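PDB 6M2D: mitochondrial ubiquitin ligase activator of NFKB 1 from Homo sapiens, which acts as a weak E3 ubiquitin ligase through its zinc-binding RING domain, passing ubiquitin from an E2 enzyme to substrates such as AKT1. Local coordinates for residues 7-19 with 23-35. Numbering follows the deposited sequence.
With ZN (zinc ion), chain G; ZN (zinc ion), chain H.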
loop_
_atom_site.group_PDB
_atom_site.type_symbol
_atom_site.label_atom_id
_atom_site.label_comp_id
_atom_site.label_asym_id
_atom_site.label_seq_id
_atom_site.Cartn_x
_atom_site.Cartn_y
_atom_site.Cartn_z
ATOM N N CYS A 7 2.972 7.684 1.297
ATOM C CA CYS A 7 3.278 6.258 1.241
ATOM C C CYS A 7 4.288 5.886 2.325
ATOM O O CYS A 7 5.336 6.522 2.456
ATOM C CB CYS A 7 3.836 5.901 -0.138
ATOM S SG CYS A 7 4.503 4.226 -0.259
ATOM N N VAL A 8 3.955 4.863 3.121
ATOM C CA VAL A 8 4.788 4.506 4.271
ATOM C C VAL A 8 6.091 3.833 3.876
ATOM O O VAL A 8 6.949 3.618 4.740
ATOM C CB VAL A 8 4.059 3.577 5.266
ATOM C CG1 VAL A 8 2.709 4.148 5.650
ATOM C CG2 VAL A 8 3.942 2.169 4.690
ATOM N N VAL A 9 6.260 3.499 2.601
ATOM C CA VAL A 9 7.444 2.800 2.114
ATOM C C VAL A 9 8.471 3.765 1.530
ATOM O O VAL A 9 9.640 3.749 1.920
ATOM C CB VAL A 9 7.030 1.727 1.084
ATOM C CG1 VAL A 9 8.243 0.915 0.630
ATOM C CG2 VAL A 9 5.936 0.826 1.676
ATOM N N CYS A 10 8.062 4.601 0.577
ATOM C CA CYS A 10 8.993 5.555 -0.025
ATOM C C CYS A 10 8.959 6.920 0.646
ATOM O O CYS A 10 9.956 7.651 0.582
ATOM C CB CYS A 10 8.706 5.725 -1.523
ATOM S SG CYS A 10 7.099 6.480 -1.954
ATOM N N LEU A 11 7.843 7.281 1.282
ATOM C CA LEU A 11 7.624 8.623 1.820
ATOM C C LEU A 11 7.704 9.708 0.745
ATOM O O LEU A 11 7.957 10.877 1.059
ATOM C CB LEU A 11 8.613 8.949 2.943
ATOM C CG LEU A 11 8.320 8.401 4.332
ATOM C CD1 LEU A 11 9.475 8.770 5.242
ATOM C CD2 LEU A 11 6.998 8.920 4.888
ATOM N N SER A 12 7.496 9.344 -0.524
ATOM C CA SER A 12 7.654 10.277 -1.632
ATOM C C SER A 12 6.430 10.420 -2.511
ATOM O O SER A 12 6.314 11.440 -3.200
ATOM C CB SER A 12 8.828 9.863 -2.530
ATOM O OG SER A 12 10.025 10.009 -1.809
ATOM N N SER A 13 5.553 9.419 -2.550
ATOM C CA SER A 13 4.284 9.506 -3.245
ATOM C C SER A 13 3.159 9.385 -2.227
ATOM O O SER A 13 3.337 8.834 -1.138
ATOM C CB SER A 13 4.151 8.418 -4.328
ATOM O OG SER A 13 5.133 8.583 -5.347
ATOM N N PHE A 14 2.004 9.941 -2.581
ATOM C CA PHE A 14 0.820 9.812 -1.745
ATOM C C PHE A 14 0.311 8.379 -1.775
ATOM O O PHE A 14 0.487 7.657 -2.761
ATOM C CB PHE A 14 -0.289 10.747 -2.228
ATOM C CG PHE A 14 0.072 12.207 -2.181
ATOM C CD1 PHE A 14 0.597 12.774 -1.026
ATOM C CD2 PHE A 14 -0.128 13.014 -3.291
ATOM C CE1 PHE A 14 0.915 14.125 -0.975
ATOM C CE2 PHE A 14 0.183 14.373 -3.251
ATOM C CZ PHE A 14 0.707 14.926 -2.085
ATOM N N LYS A 15 -0.317 7.972 -0.675
ATOM C CA LYS A 15 -0.984 6.679 -0.620
ATOM C C LYS A 15 -2.064 6.592 -1.695
ATOM O O LYS A 15 -2.814 7.540 -1.929
ATOM C CB LYS A 15 -1.597 6.461 0.763
ATOM C CG LYS A 15 -0.611 6.593 1.928
ATOM C CD LYS A 15 -1.343 6.523 3.262
ATOM C CE LYS A 15 -0.376 6.618 4.440
ATOM N NZ LYS A 15 -1.035 6.350 5.746
ATOM N N SER A 16 -2.145 5.446 -2.346
ATOM C CA SER A 16 -3.036 5.329 -3.492
ATOM C C SER A 16 -3.639 3.941 -3.647
ATOM O O SER A 16 -4.457 3.751 -4.551
ATOM C CB SER A 16 -2.279 5.736 -4.775
ATOM O OG SER A 16 -1.430 4.695 -5.242
ATOM N N CYS A 17 -3.305 2.987 -2.776
ATOM C CA CYS A 17 -3.719 1.598 -2.890
ATOM C C CYS A 17 -4.458 1.162 -1.634
ATOM O O CYS A 17 -4.142 1.597 -0.521
ATOM C CB CYS A 17 -2.503 0.674 -3.081
ATOM S SG CYS A 17 -1.507 0.996 -4.539
ATOM N N VAL A 18 -5.445 0.291 -1.818
ATOM C CA VAL A 18 -6.040 -0.480 -0.730
ATOM C C VAL A 18 -5.566 -1.917 -0.873
ATOM O O VAL A 18 -5.701 -2.519 -1.945
ATOM C CB VAL A 18 -7.579 -0.420 -0.744
ATOM C CG1 VAL A 18 -8.138 -1.131 0.494
ATOM C CG2 VAL A 18 -8.067 1.021 -0.818
ATOM N N PHE A 19 -5.019 -2.471 0.206
ATOM C CA PHE A 19 -4.554 -3.849 0.211
ATOM C C PHE A 19 -5.662 -4.746 0.754
ATOM O O PHE A 19 -6.259 -4.446 1.791
ATOM C CB PHE A 19 -3.282 -3.992 1.056
ATOM C CG PHE A 19 -2.053 -3.377 0.429
ATOM C CD1 PHE A 19 -1.981 -3.166 -0.935
ATOM C CD2 PHE A 19 -0.972 -3.015 1.212
ATOM C CE1 PHE A 19 -0.855 -2.599 -1.512
ATOM C CE2 PHE A 19 0.157 -2.447 0.644
ATOM C CZ PHE A 19 0.217 -2.238 -0.722
ATOM N N GLY A 23 -7.114 -4.612 4.291
ATOM C CA GLY A 23 -7.818 -3.345 4.192
ATOM C C GLY A 23 -6.965 -2.104 4.364
ATOM O O GLY A 23 -7.495 -0.990 4.292
ATOM N N HIS A 24 -5.662 -2.247 4.563
ATOM C CA HIS A 24 -4.846 -1.094 4.906
ATOM C C HIS A 24 -4.540 -0.249 3.677
ATOM O O HIS A 24 -4.315 -0.772 2.582
ATOM C CB HIS A 24 -3.560 -1.548 5.595
ATOM C CG HIS A 24 -3.787 -2.017 6.996
ATOM N ND1 HIS A 24 -3.360 -3.244 7.456
ATOM C CD2 HIS A 24 -4.425 -1.427 8.035
ATOM C CE1 HIS A 24 -3.714 -3.384 8.721
ATOM N NE2 HIS A 24 -4.363 -2.295 9.095
ATOM N N VAL A 25 -4.556 1.066 3.870
ATOM C CA VAL A 25 -4.196 2.055 2.858
ATOM C C VAL A 25 -2.862 2.641 3.293
ATOM O O VAL A 25 -2.824 3.561 4.113
ATOM C CB VAL A 25 -5.257 3.155 2.724
ATOM C CG1 VAL A 25 -4.807 4.217 1.716
ATOM C CG2 VAL A 25 -6.601 2.566 2.338
ATOM N N CYS A 26 -1.759 2.111 2.772
ATOM C CA CYS A 26 -0.460 2.597 3.224
ATOM C C CYS A 26 0.549 2.845 2.118
ATOM O O CYS A 26 1.633 3.343 2.429
ATOM C CB CYS A 26 0.176 1.610 4.220
ATOM S SG CYS A 26 0.350 -0.066 3.561
ATOM N N SER A 27 0.264 2.519 0.859
ATOM C CA SER A 27 1.333 2.482 -0.128
ATOM C C SER A 27 0.905 3.137 -1.437
ATOM O O SER A 27 -0.278 3.150 -1.788
ATOM C CB SER A 27 1.779 1.028 -0.390
ATOM O OG SER A 27 2.551 0.930 -1.575
ATOM N N CYS A 28 1.886 3.684 -2.157
ATOM C CA CYS A 28 1.669 4.075 -3.538
ATOM C C CYS A 28 1.785 2.849 -4.434
ATOM O O CYS A 28 2.178 1.764 -3.993
ATOM C CB CYS A 28 2.673 5.137 -3.970
ATOM S SG CYS A 28 4.372 4.522 -4.160
ATOM N N THR A 29 1.461 3.026 -5.719
ATOM C CA THR A 29 1.427 1.873 -6.614
ATOM C C THR A 29 2.830 1.370 -6.942
ATOM O O THR A 29 3.050 0.158 -7.049
ATOM C CB THR A 29 0.671 2.209 -7.903
ATOM O OG1 THR A 29 -0.529 2.921 -7.585
ATOM C CG2 THR A 29 0.300 0.926 -8.632
ATOM N N GLU A 30 3.793 2.282 -7.109
ATOM C CA GLU A 30 5.151 1.861 -7.452
ATOM C C GLU A 30 5.764 1.020 -6.342
ATOM O O GLU A 30 6.426 0.011 -6.607
ATOM C CB GLU A 30 6.022 3.085 -7.749
ATOM C CG GLU A 30 6.200 3.368 -9.236
ATOM C CD GLU A 30 7.146 4.529 -9.505
ATOM O OE1 GLU A 30 7.948 4.866 -8.605
ATOM O OE2 GLU A 30 7.072 5.110 -10.613
ATOM N N CYS A 31 5.525 1.401 -5.091
ATOM C CA CYS A 31 6.106 0.653 -3.983
ATOM C C CYS A 31 5.477 -0.729 -3.866
ATOM O O CYS A 31 6.166 -1.704 -3.537
ATOM C CB CYS A 31 5.946 1.443 -2.692
ATOM S SG CYS A 31 7.191 2.742 -2.564
ATOM N N TYR A 32 4.170 -0.839 -4.133
ATOM C CA TYR A 32 3.537 -2.153 -4.133
ATOM C C TYR A 32 4.213 -3.076 -5.139
ATOM O O TYR A 32 4.553 -4.221 -4.821
ATOM C CB TYR A 32 2.047 -2.042 -4.453
ATOM C CG TYR A 32 1.520 -3.407 -4.803
ATOM C CD1 TYR A 32 1.380 -4.377 -3.818
ATOM C CD2 TYR A 32 1.222 -3.754 -6.120
ATOM C CE1 TYR A 32 0.935 -5.641 -4.120
ATOM C CE2 TYR A 32 0.770 -5.023 -6.438
ATOM C CZ TYR A 32 0.627 -5.961 -5.430
ATOM O OH TYR A 32 0.175 -7.225 -5.726
ATOM N N ARG A 33 4.392 -2.599 -6.372
ATOM C CA ARG A 33 5.056 -3.406 -7.386
ATOM C C ARG A 33 6.461 -3.797 -6.949
ATOM O O ARG A 33 6.919 -4.911 -7.226
ATOM C CB ARG A 33 5.100 -2.643 -8.708
ATOM C CG ARG A 33 3.794 -2.670 -9.485
ATOM C CD ARG A 33 3.990 -2.148 -10.902
ATOM N NE ARG A 33 3.285 -0.885 -11.101
ATOM C CZ ARG A 33 3.884 0.285 -11.298
ATOM N NH1 ARG A 33 5.210 0.354 -11.339
ATOM N NH2 ARG A 33 3.157 1.389 -11.458
ATOM N N ALA A 34 7.157 -2.897 -6.255
ATOM C CA ALA A 34 8.530 -3.151 -5.847
ATOM C C ALA A 34 8.642 -4.061 -4.631
ATOM O O ALA A 34 9.759 -4.485 -4.312
ATOM C CB ALA A 34 9.248 -1.827 -5.564
ATOM N N LEU A 35 7.534 -4.374 -3.958
ATOM C CA LEU A 35 7.608 -5.160 -2.735
ATOM C C LEU A 35 8.230 -6.522 -3.032
ATOM O O LEU A 35 7.946 -7.122 -4.076
ATOM C CB LEU A 35 6.219 -5.349 -2.117
ATOM C CG LEU A 35 5.523 -4.174 -1.416
ATOM C CD1 LEU A 35 4.130 -4.568 -0.946
ATOM C CD2 LEU A 35 6.341 -3.684 -0.240
HETATM ZN ZN ZN G . 5.768 4.517 -2.252
HETATM ZN ZN ZN H . -2.270 -4.578 6.279
HETATM O O HOH W 1 -1.923 0.442 0.435
#
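Phe19, Cys26 and Cys17 bury the most surface in this contact, and the Phe19 ring lies against Cys26, Ser27 and Tyr32. With CG turned beside the backbone N (chi1 -71°), the ring sets CZ 3.6 Å from Ser27 CB and CE2 3.8 Å from Cys26 SG, the sulfur lying oblique to the ring. On the helix side Phe19 CE1 comes within 3.7 Å of Tyr32 CD1, the two planes inclined at 49°. A water sits above the centre of one ring face, bridging Cys17 O, to which it donates, and Cys26 N, from which it accepts. Cys17 O also meets the CA-H of Val25 (CA to O 3.4 Å), and Cys17 SG lies 3.7 Å from Thr29 CA. Phe19 N donates to His24 O and Phe19 O accepts from Gly23 N, a G1 beta bulge.

Ser27 OG bonds Cys28 O on a lone pair in the carbonyl plane, while Ser27 O receives Ser16 N at 3.0 Å. Cys7 SG accepts from Cys28 N (3.3 Å, 164°), and Cys28 SG caps helix 29-34 by accepting from Cys31 N.

The zinc ligands interleave in the RING cross-brace: Cys7 and Cys10 with Cys28 and Cys31 on one ion, Cys22 and His24 with Cys41 and Cys44 on the other. Strand 50-53 pairs with strand 17-20, from which the Phe19 ring projects to touch both Val51 of strand 50-53 and Tyr32 of helix 29-34.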